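Local coordinates for pili retraction protein PilT (Thermus thermophilus, PDB 5FL3), which probably hydrolyses ATP to drive the retraction of type IV pili, as a motor protein of the GSP E family that binds ADP, at residues P66-E71 and M78-T83; C92-L95 and S100-L103; Q276-K281 and R287-E292; Q330-L335 and L347-S352. One frame throughout, in Å; residues are numbered along the deposited sequence.

Contact 1 of 4, residues P66-E71 and M78-T83; sequences PEQLEE and MDFAYT
Met78 reaches from strand 78-84 to helix 66-72 and places its thioether end beside Gln68 and Glu71. The two segments run nearly antiparallel, at 171°, with axes 10.9 Å apart. Side chains therefore have to bridge the distance.

Van der Waals contacts of the thioether come first. Met78 is extended to SD and then bends at chi3 (57°). That bend turns CE to the helix, where it lies 4.1 Å from Gln68 CG. SD sits 4.0 Å from the backbone O of Gln68. Shortening Met78 to an alanine is likely to open a gap between strand and helix and leave Gln68 CG and the Glu71 side chain without their thioether neighbour.

Polar groups also lie against carbon. Glu71 crosses the thioether, with OE2 3.6 Å from Met78 CE and CG 3.9 Å from Met78 SD. The extended Gln68 side chain brings NE2 to 3.8 Å from Phe80 CB. Its amide plane is turned 58° from the Phe80 ring. The other end of that amide, OE1, accepts a hydrogen bond from Thr65 N, just before the helix.

Phe80 also packs on Leu64 and Cys92. The helix thus rests against the edge strand of the N-terminal antiparallel sheet. Contact here is a matter of shape and dispersion: buried Met78 is lined by both carbon and oxygen atoms of Gln68 and Glu71, while Glu71 itself is exposed.

Contact 2 of 4, residues C92-L95 and S100-L103; sequences CNLL and SFGL
Leu94 and Leu103 form a non-hydrogen-bonded pair in the antiparallel hairpin of strands 88-97 and 100-108. Both leucines put CG opposite the backbone N. For Leu94 this torsion (chi1 -178°) swings CD1 across to the neighbouring strand. There CD1 meets Leu103 CD1 at 3.6 Å and Phe101 CD1 at 3.8 Å. The three side chains make one apolar patch on the same face.

The ring of Phe101 turns an edge to the backbone of Leu95, whose O lies in the ring plane, 3.4 Å from Phe101 CD1.

Leu95 lies on the other face. Its CG stands between the backbone N and the carbonyl carbon (chi1 53°), over the glycine opposite. Leu95 CG is 3.8 Å from Gly102 CA. With no side chain on Gly102, the leucine lies directly over backbone.

Leu95 and Gly102 are the hydrogen-bonded pair, joined by Leu95 N to Gly102 O at 2.9 Å and Gly102 N to Leu95 O at 2.8 Å. The Leu94 face is covered by Leu72 of helix 66-72 and by Ile59 and Leu63 of helix 53-63. The Leu95-Gly102 pair thus ties the two backbones, and the hydrocarbon patch on the Leu94 face joins the sheet to its helices.

Contact 3 of 4, residues Q276-K281 and R287-E292; sequences QRLLPK and RVLALE. With ADP (adenosine-5'-diphosphate), chain B.
Leu278 and Arg287 meet beside the ribose of ADP, in the tightly packed part of this beta hairpin. Leu278 CD1 lies over one face of the guanidinium, toward its rim, 3.5 Å from Arg287 NH2. The two side chains cross at about a right angle. The bend at chi3 (-67°) brings the guanidinium to the nucleotide, with Arg287 NH2 2.9 Å from ADP O4'. Leu278 CD2 touches the adenine at N1, 3.6 Å away. On the same face Leu289 CD1 packs 3.5 Å from Gln276 CB, and Leu289 CD2 comes to 3.9 Å from ADP N6.

Four backbone hydrogen bonds link Arg277 with Ala290 and Leu279 with Val288. The face of Leu279 and Ala290 is looser across the strands, with Leu279 CG 4.4 Å from Ala290 CB. Leu332 of helix 328-337 covers both.

The turn end is looser too. Pro280 is exposed and diverges from Arg287. Lys281 crosses Val288 through its CG, 4.0 Å from Val288 CB.

Losing the arginine at Arg287 to an alanine is likely to leave ADP O4' without its close nitrogen and to bare the side of Leu278 that the guanidinium covers. The hairpin thus supplies the pocket with leucine carbons for the base and a cationic group for the sugar.

Contact 4 of 4, residues Q330-L335 and L347-S352; sequences QHLVEL and LSAATS
Leu332 points from helix 328-337 straight into the end of the neighbouring segment, where Ala349 and Ala350 receive it. Its CG lies beside the backbone N (chi1 -78°), and the chain then extends outward. CD1 carries most of the contact and touches both alanines. It goes to the backbone of Ala350, 3.5 Å from its CA, and also touches the methyl of Ala350, with CB at 4.0 Å. CD2 only reaches Ala349 CB, at 4.2 Å.

The two alanines present themselves in different ways. The CB of Ala349 is directed at the helix and meets Leu332 CD1 at 4.0 Å. Ala350 turns its CB to the side, and its main chain takes the closest approach. The branched end of one leucine is thus shared between two small residues. Small methyls let the backbone come near, with CA of Leu332 and Ala350 only 7.2 Å apart.

Polar bonds nearby fix the path of the chain. Asp329, at the start of the Leu332 helix, accepts bonds from the backbone N of Thr351 and of Ser352. Ser352 in turn is the N-cap of helix 353-361, with its OG bonded to Glu355 N. This is packing of a helix leucine on two consecutive alanines within a small C-terminal helical bundle, which lies against strands 270-280 and 287-295, at one side of the P-loop ATPase sheet.

How the contacts relate
The contacts fall into two pairs. Contacts 1 and 2 belong to the N-terminal antiparallel sheet; their centres are 11 Å apart. Strands 78-84 and 88-97 join them, for instance through Met78 O and Leu94 N at 2.8 Å. Contacts 3 and 4 lie in the ATPase part, with centres 10 Å apart. Here Leu291 N meets His331 ND1 at 3.1 Å, and Arg277 NH1 meets Ala349 O at 3.2 Å. Contact 3 lines the ADP pocket, whose phosphate end is held by the P-loop around Gly145 and Lys146. Contact 4 stands behind it: the Leu332 side chain is about 13 Å from ADP. Contacts 1 and 3 are about 37 Å apart between centres.

Contact 1 of 4, residues P66-E71 and M78-T83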
loop_
_atom_site.group_PDB
_atom_site.type_symbol
_atom_site.label_atom_id
_atom_site.label_comp_id
_atom_site.label_asym_id
_atom_site.label_seq_id
_atom_site.Cartn_x
_atom_site.Cartn_y
_atom_site.Cartn_z
ATOM N N PRO A 66 -28.523 8.671 15.686
ATOM C CA PRO A 66 -29.951 8.652 15.345
ATOM C C PRO A 66 -30.275 9.237 13.966
ATOM O O PRO A 66 -31.200 8.755 13.299
ATOM C CB PRO A 66 -30.579 9.477 16.470
ATOM C CG PRO A 66 -29.687 9.193 17.648
ATOM C CD PRO A 66 -28.295 9.166 17.060
ATOM N N GLU A 67 -29.520 10.241 13.533
ATOM C CA GLU A 67 -29.710 10.765 12.189
ATOM C C GLU A 67 -29.350 9.670 11.167
ATOM O O GLU A 67 -30.145 9.368 10.270
ATOM C CB GLU A 67 -28.897 12.056 11.965
ATOM C CG GLU A 67 -27.470 12.090 12.544
ATOM C CD GLU A 67 -27.382 12.654 13.974
ATOM O OE1 GLU A 67 -28.069 12.123 14.874
ATOM O OE2 GLU A 67 -26.620 13.628 14.197
ATOM N N GLN A 68 -28.176 9.058 11.336
ATOM C CA GLN A 68 -27.735 7.950 10.490
ATOM C C GLN A 68 -28.765 6.834 10.429
ATOM O O GLN A 68 -28.980 6.223 9.383
ATOM C CB GLN A 68 -26.411 7.389 10.997
ATOM C CG GLN A 68 -25.198 8.065 10.425
ATOM C CD GLN A 68 -23.970 7.864 11.282
ATOM O OE1 GLN A 68 -24.059 7.424 12.428
ATOM N NE2 GLN A 68 -22.806 8.175 10.725
ATOM N N LEU A 69 -29.390 6.567 11.564
ATOM C CA LEU A 69 -30.445 5.567 11.644
ATOM C C LEU A 69 -31.610 5.864 10.714
ATOM O O LEU A 69 -32.192 4.959 10.112
ATOM C CB LEU A 69 -30.950 5.462 13.077
ATOM C CG LEU A 69 -30.208 4.391 13.856
ATOM C CD1 LEU A 69 -30.659 4.361 15.310
ATOM C CD2 LEU A 69 -30.469 3.074 13.149
ATOM N N GLU A 70 -31.961 7.134 10.594
ATOM C CA GLU A 70 -33.075 7.461 9.734
ATOM C C GLU A 70 -32.667 7.363 8.262
ATOM O O GLU A 70 -33.383 6.750 7.465
ATOM C CB GLU A 70 -33.643 8.849 10.058
ATOM C CG GLU A 70 -35.061 9.062 9.491
ATOM C CD GLU A 70 -35.880 7.762 9.420
ATOM O OE1 GLU A 70 -36.190 7.177 10.489
ATOM O OE2 GLU A 70 -36.202 7.321 8.288
ATOM N N GLU A 71 -31.519 7.936 7.902
ATOM C CA GLU A 71 -31.052 7.878 6.517
ATOM C C GLU A 71 -30.757 6.438 6.092
ATOM O O GLU A 71 -30.653 6.147 4.900
ATOM C CB GLU A 71 -29.798 8.725 6.316
ATOM C CG GLU A 71 -28.529 7.977 6.661
ATOM C CD GLU A 71 -27.265 8.720 6.267
ATOM O OE1 GLU A 71 -27.007 9.805 6.839
ATOM O OE2 GLU A 71 -26.529 8.209 5.388
ATOM N N MET A 78 -24.227 1.956 3.308
ATOM C CA MET A 78 -23.825 3.125 4.077
ATOM C C MET A 78 -22.389 3.018 4.498
ATOM O O MET A 78 -21.980 2.018 5.075
ATOM C CB MET A 78 -24.684 3.296 5.309
ATOM C CG MET A 78 -25.949 4.061 5.075
ATOM S SD MET A 78 -26.587 4.593 6.671
ATOM C CE MET A 78 -25.172 5.519 7.272
ATOM N N ASP A 79 -21.622 4.056 4.206
ATOM C CA ASP A 79 -20.218 4.106 4.588
ATOM C C ASP A 79 -20.089 5.125 5.708
ATOM O O ASP A 79 -20.507 6.255 5.534
ATOM C CB ASP A 79 -19.347 4.475 3.381
ATOM C CG ASP A 79 -17.865 4.403 3.683
ATOM O OD1 ASP A 79 -17.420 4.952 4.736
ATOM O OD2 ASP A 79 -17.141 3.807 2.845
ATOM N N PHE A 80 -19.525 4.746 6.851
ATOM C CA PHE A 80 -19.429 5.692 7.969
ATOM C C PHE A 80 -18.248 5.447 8.936
ATOM O O PHE A 80 -17.754 4.325 9.091
ATOM C CB PHE A 80 -20.755 5.700 8.759
ATOM C CG PHE A 80 -21.053 4.404 9.474
ATOM C CD1 PHE A 80 -21.722 3.368 8.824
ATOM C CD2 PHE A 80 -20.655 4.215 10.792
ATOM C CE1 PHE A 80 -21.987 2.177 9.471
ATOM C CE2 PHE A 80 -20.920 3.022 11.441
ATOM C CZ PHE A 80 -21.587 2.002 10.771
ATOM N N ALA A 81 -17.805 6.518 9.589
ATOM C CA ALA A 81 -16.750 6.426 10.596
ATOM C C ALA A 81 -17.305 6.082 11.974
ATOM O O ALA A 81 -18.408 6.472 12.334
ATOM C CB ALA A 81 -15.968 7.729 10.664
ATOM N N TYR A 82 -16.526 5.355 12.755
ATOM C CA TYR A 82 -16.930 5.047 14.108
ATOM C C TYR A 82 -15.695 4.886 14.984
ATOM O O TYR A 82 -14.721 4.245 14.588
ATOM C CB TYR A 82 -17.793 3.795 14.142
ATOM C CG TYR A 82 -18.004 3.266 15.538
ATOM C CD1 TYR A 82 -18.954 3.833 16.384
ATOM C CD2 TYR A 82 -17.251 2.202 16.015
ATOM C CE1 TYR A 82 -19.137 3.359 17.661
ATOM C CE2 TYR A 82 -17.429 1.720 17.293
ATOM C CZ TYR A 82 -18.371 2.301 18.112
ATOM O OH TYR A 82 -18.546 1.809 19.385
ATOM N N THR A 83 -15.729 5.475 16.174
ATOM C CA THR A 83 -14.561 5.422 17.040
ATOM C C THR A 83 -14.840 4.826 18.414
ATOM O O THR A 83 -15.819 5.174 19.062
ATOM C CB THR A 83 -13.989 6.805 17.231
ATOM O OG1 THR A 83 -14.002 7.477 15.972
ATOM C CG2 THR A 83 -12.563 6.716 17.759
#

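Contact 2 of 4, residues C92-L95 and S100-L103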
loop_
_atom_site.group_PDB
_atom_site.type_symbol
_atom_site.label_atom_id
_atom_site.label_comp_id
_atom_site.label_asym_id
_atom_site.label_seq_id
_atom_site.Cartn_x
_atom_site.Cartn_y
_atom_site.Cartn_z
ATOM N N CYS A 92 -16.668 2.050 8.319
ATOM C CA CYS A 92 -17.622 0.951 8.322
ATOM C C CYS A 92 -18.509 0.972 7.098
ATOM O O CYS A 92 -19.020 2.017 6.697
ATOM C CB CYS A 92 -18.492 0.993 9.588
ATOM S SG CYS A 92 -17.525 1.102 11.101
ATOM N N ASN A 93 -18.696 -0.203 6.516
ATOM C CA ASN A 93 -19.598 -0.342 5.409
ATOM C C ASN A 93 -20.743 -1.254 5.763
ATOM O O ASN A 93 -20.581 -2.460 5.920
ATOM C CB ASN A 93 -18.860 -0.844 4.180
ATOM C CG ASN A 93 -18.387 0.286 3.317
ATOM O OD1 ASN A 93 -19.137 0.795 2.469
ATOM N ND2 ASN A 93 -17.146 0.720 3.545
ATOM N N LEU A 94 -21.907 -0.640 5.924
ATOM C CA LEU A 94 -23.124 -1.361 6.189
ATOM C C LEU A 94 -23.661 -1.753 4.828
ATOM O O LEU A 94 -23.664 -0.936 3.917
ATOM C CB LEU A 94 -24.108 -0.489 6.977
ATOM C CG LEU A 94 -25.468 -1.010 7.444
ATOM C CD1 LEU A 94 -25.334 -2.337 8.142
ATOM C CD2 LEU A 94 -26.096 -0.001 8.389
ATOM N N LEU A 95 -24.081 -3.006 4.684
ATOM C CA LEU A 95 -24.679 -3.470 3.439
ATOM C C LEU A 95 -25.934 -4.271 3.738
ATOM O O LEU A 95 -26.265 -4.506 4.900
ATOM C CB LEU A 95 -23.683 -4.314 2.645
ATOM C CG LEU A 95 -23.063 -5.474 3.431
ATOM C CD1 LEU A 95 -23.569 -6.790 2.882
ATOM C CD2 LEU A 95 -21.556 -5.440 3.430
ATOM N N SER A 100 -30.759 -9.279 4.630
ATOM C CA SER A 100 -30.167 -9.093 5.937
ATOM C C SER A 100 -29.073 -8.047 5.912
ATOM O O SER A 100 -28.408 -7.864 4.880
ATOM C CB SER A 100 -29.622 -10.422 6.444
ATOM O OG SER A 100 -28.921 -10.208 7.639
ATOM N N PHE A 101 -28.891 -7.356 7.032
ATOM C CA PHE A 101 -27.790 -6.396 7.131
ATOM C C PHE A 101 -26.459 -7.118 7.235
ATOM O O PHE A 101 -26.364 -8.236 7.770
ATOM C CB PHE A 101 -27.958 -5.442 8.318
ATOM C CG PHE A 101 -28.943 -4.334 8.068
ATOM C CD1 PHE A 101 -28.771 -3.460 7.004
ATOM C CD2 PHE A 101 -30.055 -4.170 8.881
ATOM C CE1 PHE A 101 -29.689 -2.434 6.754
ATOM C CE2 PHE A 101 -30.973 -3.139 8.642
ATOM C CZ PHE A 101 -30.784 -2.272 7.579
ATOM N N GLY A 102 -25.442 -6.478 6.678
ATOM C CA GLY A 102 -24.070 -6.925 6.809
ATOM C C GLY A 102 -23.217 -5.754 7.243
ATOM O O GLY A 102 -23.601 -4.597 7.096
ATOM N N LEU A 103 -22.038 -6.043 7.768
ATOM C CA LEU A 103 -21.191 -4.993 8.289
ATOM C C LEU A 103 -19.732 -5.338 8.055
ATOM O O LEU A 103 -19.273 -6.438 8.386
ATOM C CB LEU A 103 -21.467 -4.794 9.774
ATOM C CG LEU A 103 -21.270 -3.417 10.403
ATOM C CD1 LEU A 103 -22.079 -2.392 9.652
ATOM C CD2 LEU A 103 -21.658 -3.442 11.885
#

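Contact 3 of 4, residues Q276-K281 and R287-E292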
loop_
_atom_site.group_PDB
_atom_site.type_symbol
_atom_site.label_atom_id
_atom_site.label_comp_id
_atom_site.label_asym_id
_atom_site.label_seq_id
_atom_site.Cartn_x
_atom_site.Cartn_y
_atom_site.Cartn_z
ATOM N N GLN A 276 6.594 -5.349 -4.040
ATOM C CA GLN A 276 6.435 -6.082 -2.805
ATOM C C GLN A 276 5.520 -7.281 -2.954
ATOM O O GLN A 276 4.575 -7.262 -3.736
ATOM C CB GLN A 276 5.899 -5.155 -1.720
ATOM C CG GLN A 276 6.877 -4.063 -1.361
ATOM C CD GLN A 276 6.413 -3.222 -0.207
ATOM O OE1 GLN A 276 5.416 -3.529 0.451
ATOM N NE2 GLN A 276 7.127 -2.156 0.049
ATOM N N ARG A 277 5.827 -8.320 -2.186
ATOM C CA ARG A 277 4.987 -9.495 -2.065
ATOM C C ARG A 277 5.060 -9.912 -0.598
ATOM O O ARG A 277 6.126 -9.863 -0.010
ATOM C CB ARG A 277 5.467 -10.603 -3.012
ATOM C CG ARG A 277 4.467 -11.686 -3.328
ATOM C CD ARG A 277 3.759 -11.418 -4.669
ATOM N NE ARG A 277 4.606 -10.776 -5.691
ATOM C CZ ARG A 277 5.477 -11.404 -6.490
ATOM N NH1 ARG A 277 5.686 -12.719 -6.391
ATOM N NH2 ARG A 277 6.164 -10.701 -7.388
ATOM N N LEU A 278 3.928 -10.266 0.001
ATOM C CA LEU A 278 3.913 -10.749 1.383
ATOM C C LEU A 278 3.735 -12.261 1.426
ATOM O O LEU A 278 2.672 -12.767 1.065
ATOM C CB LEU A 278 2.797 -10.086 2.186
ATOM C CG LEU A 278 3.086 -8.655 2.603
ATOM C CD1 LEU A 278 1.883 -8.038 3.284
ATOM C CD2 LEU A 278 4.281 -8.672 3.521
ATOM N N LEU A 279 4.773 -12.976 1.864
ATOM C CA LEU A 279 4.758 -14.441 1.875
ATOM C C LEU A 279 4.567 -14.972 3.279
ATOM O O LEU A 279 5.033 -14.350 4.247
ATOM C CB LEU A 279 6.050 -15.012 1.298
ATOM C CG LEU A 279 6.470 -14.572 -0.105
ATOM C CD1 LEU A 279 7.394 -15.622 -0.683
ATOM C CD2 LEU A 279 5.291 -14.364 -1.008
ATOM N N PRO A 280 3.886 -16.128 3.403
ATOM C CA PRO A 280 3.699 -16.688 4.746
ATOM C C PRO A 280 5.051 -17.008 5.362
ATOM O O PRO A 280 5.928 -17.558 4.685
ATOM C CB PRO A 280 2.863 -17.953 4.507
ATOM C CG PRO A 280 3.017 -18.256 3.048
ATOM C CD PRO A 280 3.301 -16.971 2.344
ATOM N N LYS A 281 5.222 -16.616 6.621
ATOM C CA LYS A 281 6.436 -16.878 7.367
ATOM C C LYS A 281 6.603 -18.401 7.585
ATOM O O LYS A 281 5.618 -19.130 7.764
ATOM C CB LYS A 281 6.408 -16.115 8.698
ATOM C CG LYS A 281 7.577 -15.166 8.870
ATOM C CD LYS A 281 7.918 -14.897 10.332
ATOM C CE LYS A 281 6.962 -13.898 10.954
ATOM N NZ LYS A 281 7.209 -13.724 12.418
ATOM N N ARG A 287 3.589 -13.105 8.430
ATOM C CA ARG A 287 4.116 -12.978 7.074
ATOM C C ARG A 287 5.408 -12.182 7.024
ATOM O O ARG A 287 5.783 -11.505 7.977
ATOM C CB ARG A 287 3.083 -12.329 6.155
ATOM C CG ARG A 287 1.849 -13.165 5.952
ATOM C CD ARG A 287 0.978 -12.614 4.852
ATOM N NE ARG A 287 0.402 -11.320 5.207
ATOM C CZ ARG A 287 -0.422 -10.636 4.416
ATOM N NH1 ARG A 287 -0.769 -11.140 3.235
ATOM N NH2 ARG A 287 -0.911 -9.461 4.809
ATOM N N VAL A 288 6.085 -12.279 5.890
ATOM C CA VAL A 288 7.375 -11.635 5.695
ATOM C C VAL A 288 7.392 -10.973 4.306
ATOM O O VAL A 288 6.703 -11.431 3.377
ATOM C CB VAL A 288 8.524 -12.667 5.867
ATOM C CG1 VAL A 288 8.317 -13.842 4.942
ATOM C CG2 VAL A 288 9.876 -12.037 5.647
ATOM N N LEU A 289 8.142 -9.881 4.176
ATOM C CA LEU A 289 8.156 -9.126 2.937
ATOM C C LEU A 289 9.246 -9.604 1.980
ATOM O O LEU A 289 10.429 -9.670 2.326
ATOM C CB LEU A 289 8.322 -7.628 3.230
ATOM C CG LEU A 289 8.378 -6.653 2.041
ATOM C CD1 LEU A 289 7.129 -6.726 1.182
ATOM C CD2 LEU A 289 8.581 -5.224 2.527
ATOM N N ALA A 290 8.820 -9.954 0.776
ATOM C CA ALA A 290 9.716 -10.170 -0.341
ATOM C C ALA A 290 9.758 -8.864 -1.104
ATOM O O ALA A 290 8.710 -8.347 -1.488
ATOM C CB ALA A 290 9.232 -11.300 -1.222
ATOM N N LEU A 291 10.959 -8.341 -1.337
ATOM C CA LEU A 291 11.109 -6.976 -1.823
ATOM C C LEU A 291 12.169 -6.871 -2.912
ATOM O O LEU A 291 13.307 -7.348 -2.744
ATOM C CB LEU A 291 11.443 -6.054 -0.652
ATOM C CG LEU A 291 11.781 -4.618 -1.006
ATOM C CD1 LEU A 291 10.594 -3.955 -1.700
ATOM C CD2 LEU A 291 12.168 -3.849 0.237
ATOM N N GLU A 292 11.766 -6.294 -4.044
ATOM C CA GLU A 292 12.678 -5.984 -5.144
ATOM C C GLU A 292 12.874 -4.469 -5.229
ATOM O O GLU A 292 11.892 -3.722 -5.219
ATOM C CB GLU A 292 12.146 -6.528 -6.459
ATOM C CG GLU A 292 12.941 -6.141 -7.669
ATOM C CD GLU A 292 12.438 -6.867 -8.898
ATOM O OE1 GLU A 292 12.376 -8.110 -8.839
ATOM O OE2 GLU A 292 12.098 -6.219 -9.915
HETATM P PB ADP B . -1.724 -2.995 0.275
HETATM O O1B ADP B . -3.141 -3.518 0.090
HETATM O O2B ADP B . -0.735 -3.527 -0.740
HETATM O O3B ADP B . -1.626 -1.500 0.472
HETATM P PA ADP B . -1.445 -3.096 3.172
HETATM O O1A ADP B . -2.914 -2.735 3.314
HETATM O O2A ADP B . -0.352 -2.137 3.634
HETATM O O3A ADP B . -1.193 -3.629 1.660
HETATM O "O5'" ADP B . -1.170 -4.476 3.959
HETATM C "C5'" ADP B . -2.145 -5.511 4.098
HETATM C "C4'" ADP B . -1.831 -6.239 5.408
HETATM O "O4'" ADP B . -0.464 -6.664 5.419
HETATM C "C3'" ADP B . -2.043 -5.357 6.631
HETATM O "O3'" ADP B . -2.861 -6.103 7.531
HETATM C "C2'" ADP B . -0.649 -5.104 7.200
HETATM O "O2'" ADP B . -0.605 -5.175 8.629
HETATM C "C1'" ADP B . 0.210 -6.211 6.604
HETATM N N9 ADP B . 1.589 -5.750 6.261
HETATM C C8 ADP B . 1.904 -4.589 5.644
HETATM N N7 ADP B . 3.245 -4.458 5.458
HETATM C C5 ADP B . 3.823 -5.566 5.974
HETATM C C6 ADP B . 5.208 -6.076 6.115
HETATM N N6 ADP B . 6.245 -5.348 5.645
HETATM N N1 ADP B . 5.381 -7.295 6.716
HETATM C C2 ADP B . 4.343 -8.024 7.177
HETATM N N3 ADP B . 3.058 -7.621 7.079
HETATM C C4 ADP B . 2.734 -6.422 6.503
#

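Contact 4 of 4, residues Q330-L335 and L347-S352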
loop_
_atom_site.group_PDB
_atom_site.type_symbol
_atom_site.label_atom_id
_atom_site.label_comp_id
_atom_site.label_asym_id
_atom_site.label_seq_id
_atom_site.Cartn_x
_atom_site.Cartn_y
_atom_site.Cartn_z
ATOM N N GLN A 330 16.472 -12.766 -6.082
ATOM C CA GLN A 330 17.603 -12.607 -5.164
ATOM C C GLN A 330 17.158 -12.538 -3.713
ATOM O O GLN A 330 17.741 -13.181 -2.854
ATOM C CB GLN A 330 18.422 -11.357 -5.494
ATOM C CG GLN A 330 19.369 -11.509 -6.665
ATOM C CD GLN A 330 20.071 -10.210 -6.993
ATOM O OE1 GLN A 330 19.428 -9.184 -7.205
ATOM N NE2 GLN A 330 21.398 -10.240 -7.024
ATOM N N HIS A 331 16.126 -11.761 -3.426
ATOM C CA HIS A 331 15.722 -11.603 -2.039
ATOM C C HIS A 331 15.118 -12.894 -1.513
ATOM O O HIS A 331 15.207 -13.168 -0.319
ATOM C CB HIS A 331 14.736 -10.443 -1.875
ATOM C CG HIS A 331 14.492 -10.059 -0.449
ATOM N ND1 HIS A 331 13.229 -9.843 0.063
ATOM C CD2 HIS A 331 15.349 -9.859 0.582
ATOM C CE1 HIS A 331 13.320 -9.529 1.343
ATOM N NE2 HIS A 331 14.598 -9.530 1.683
ATOM N N LEU A 332 14.517 -13.684 -2.407
ATOM C CA LEU A 332 13.835 -14.928 -2.023
ATOM C C LEU A 332 14.829 -15.983 -1.547
ATOM O O LEU A 332 14.635 -16.601 -0.497
ATOM C CB LEU A 332 13.016 -15.484 -3.183
ATOM C CG LEU A 332 11.668 -14.811 -3.449
ATOM C CD1 LEU A 332 11.063 -15.312 -4.755
ATOM C CD2 LEU A 332 10.688 -15.006 -2.283
ATOM N N VAL A 333 15.880 -16.187 -2.340
ATOM C CA VAL A 333 17.049 -16.954 -1.924
ATOM C C VAL A 333 17.463 -16.573 -0.500
ATOM O O VAL A 333 17.563 -17.430 0.384
ATOM C CB VAL A 333 18.235 -16.726 -2.888
ATOM C CG1 VAL A 333 19.546 -16.994 -2.193
ATOM C CG2 VAL A 333 18.085 -17.589 -4.137
ATOM N N GLU A 334 17.660 -15.275 -0.284
ATOM C CA GLU A 334 18.080 -14.751 1.010
ATOM C C GLU A 334 17.061 -15.059 2.112
ATOM O O GLU A 334 17.429 -15.329 3.250
ATOM C CB GLU A 334 18.322 -13.241 0.897
ATOM C CG GLU A 334 18.849 -12.590 2.160
ATOM C CD GLU A 334 19.196 -11.118 1.967
ATOM O OE1 GLU A 334 19.167 -10.630 0.808
ATOM O OE2 GLU A 334 19.494 -10.446 2.983
ATOM N N LEU A 335 15.778 -15.023 1.771
ATOM C CA LEU A 335 14.728 -15.328 2.744
ATOM C C LEU A 335 14.655 -16.827 3.020
ATOM O O LEU A 335 14.492 -17.243 4.171
ATOM C CB LEU A 335 13.360 -14.798 2.265
ATOM C CG LEU A 335 13.177 -13.276 2.380
ATOM C CD1 LEU A 335 12.055 -12.771 1.487
ATOM C CD2 LEU A 335 12.952 -12.855 3.839
ATOM N N LEU A 347 9.475 -20.905 -4.099
ATOM C CA LEU A 347 9.446 -21.289 -5.515
ATOM C C LEU A 347 8.182 -20.832 -6.223
ATOM O O LEU A 347 8.211 -20.537 -7.416
ATOM C CB LEU A 347 9.592 -22.801 -5.679
ATOM C CG LEU A 347 11.019 -23.325 -5.860
ATOM C CD1 LEU A 347 11.080 -24.773 -5.439
ATOM C CD2 LEU A 347 11.494 -23.157 -7.301
ATOM N N SER A 348 7.066 -20.776 -5.503
ATOM C CA SER A 348 5.824 -20.336 -6.123
ATOM C C SER A 348 5.841 -18.817 -6.332
ATOM O O SER A 348 5.168 -18.295 -7.230
ATOM C CB SER A 348 4.618 -20.748 -5.280
ATOM O OG SER A 348 4.518 -19.941 -4.121
ATOM N N ALA A 349 6.630 -18.126 -5.509
ATOM C CA ALA A 349 6.765 -16.670 -5.573
ATOM C C ALA A 349 7.793 -16.209 -6.605
ATOM O O ALA A 349 7.738 -15.068 -7.065
ATOM C CB ALA A 349 7.133 -16.117 -4.206
ATOM N N ALA A 350 8.726 -17.091 -6.960
ATOM C CA ALA A 350 9.884 -16.715 -7.769
ATOM C C ALA A 350 9.510 -16.234 -9.175
ATOM O O ALA A 350 8.688 -16.855 -9.850
ATOM C CB ALA A 350 10.855 -17.881 -7.853
ATOM N N THR A 351 10.123 -15.126 -9.597
ATOM C CA THR A 351 9.909 -14.549 -10.927
ATOM C C THR A 351 10.134 -15.592 -12.020
ATOM O O THR A 351 9.338 -15.716 -12.954
ATOM C CB THR A 351 10.832 -13.335 -11.168
ATOM O OG1 THR A 351 10.413 -12.242 -10.338
ATOM C CG2 THR A 351 10.791 -12.894 -12.630
ATOM N N SER A 352 11.223 -16.340 -11.901
ATOM C CA SER A 352 11.359 -17.574 -12.664
ATOM C C SER A 352 11.897 -18.663 -11.739
ATOM O O SER A 352 13.071 -18.635 -11.355
ATOM C CB SER A 352 12.271 -17.387 -13.880
ATOM O OG SER A 352 13.563 -17.895 -13.623
#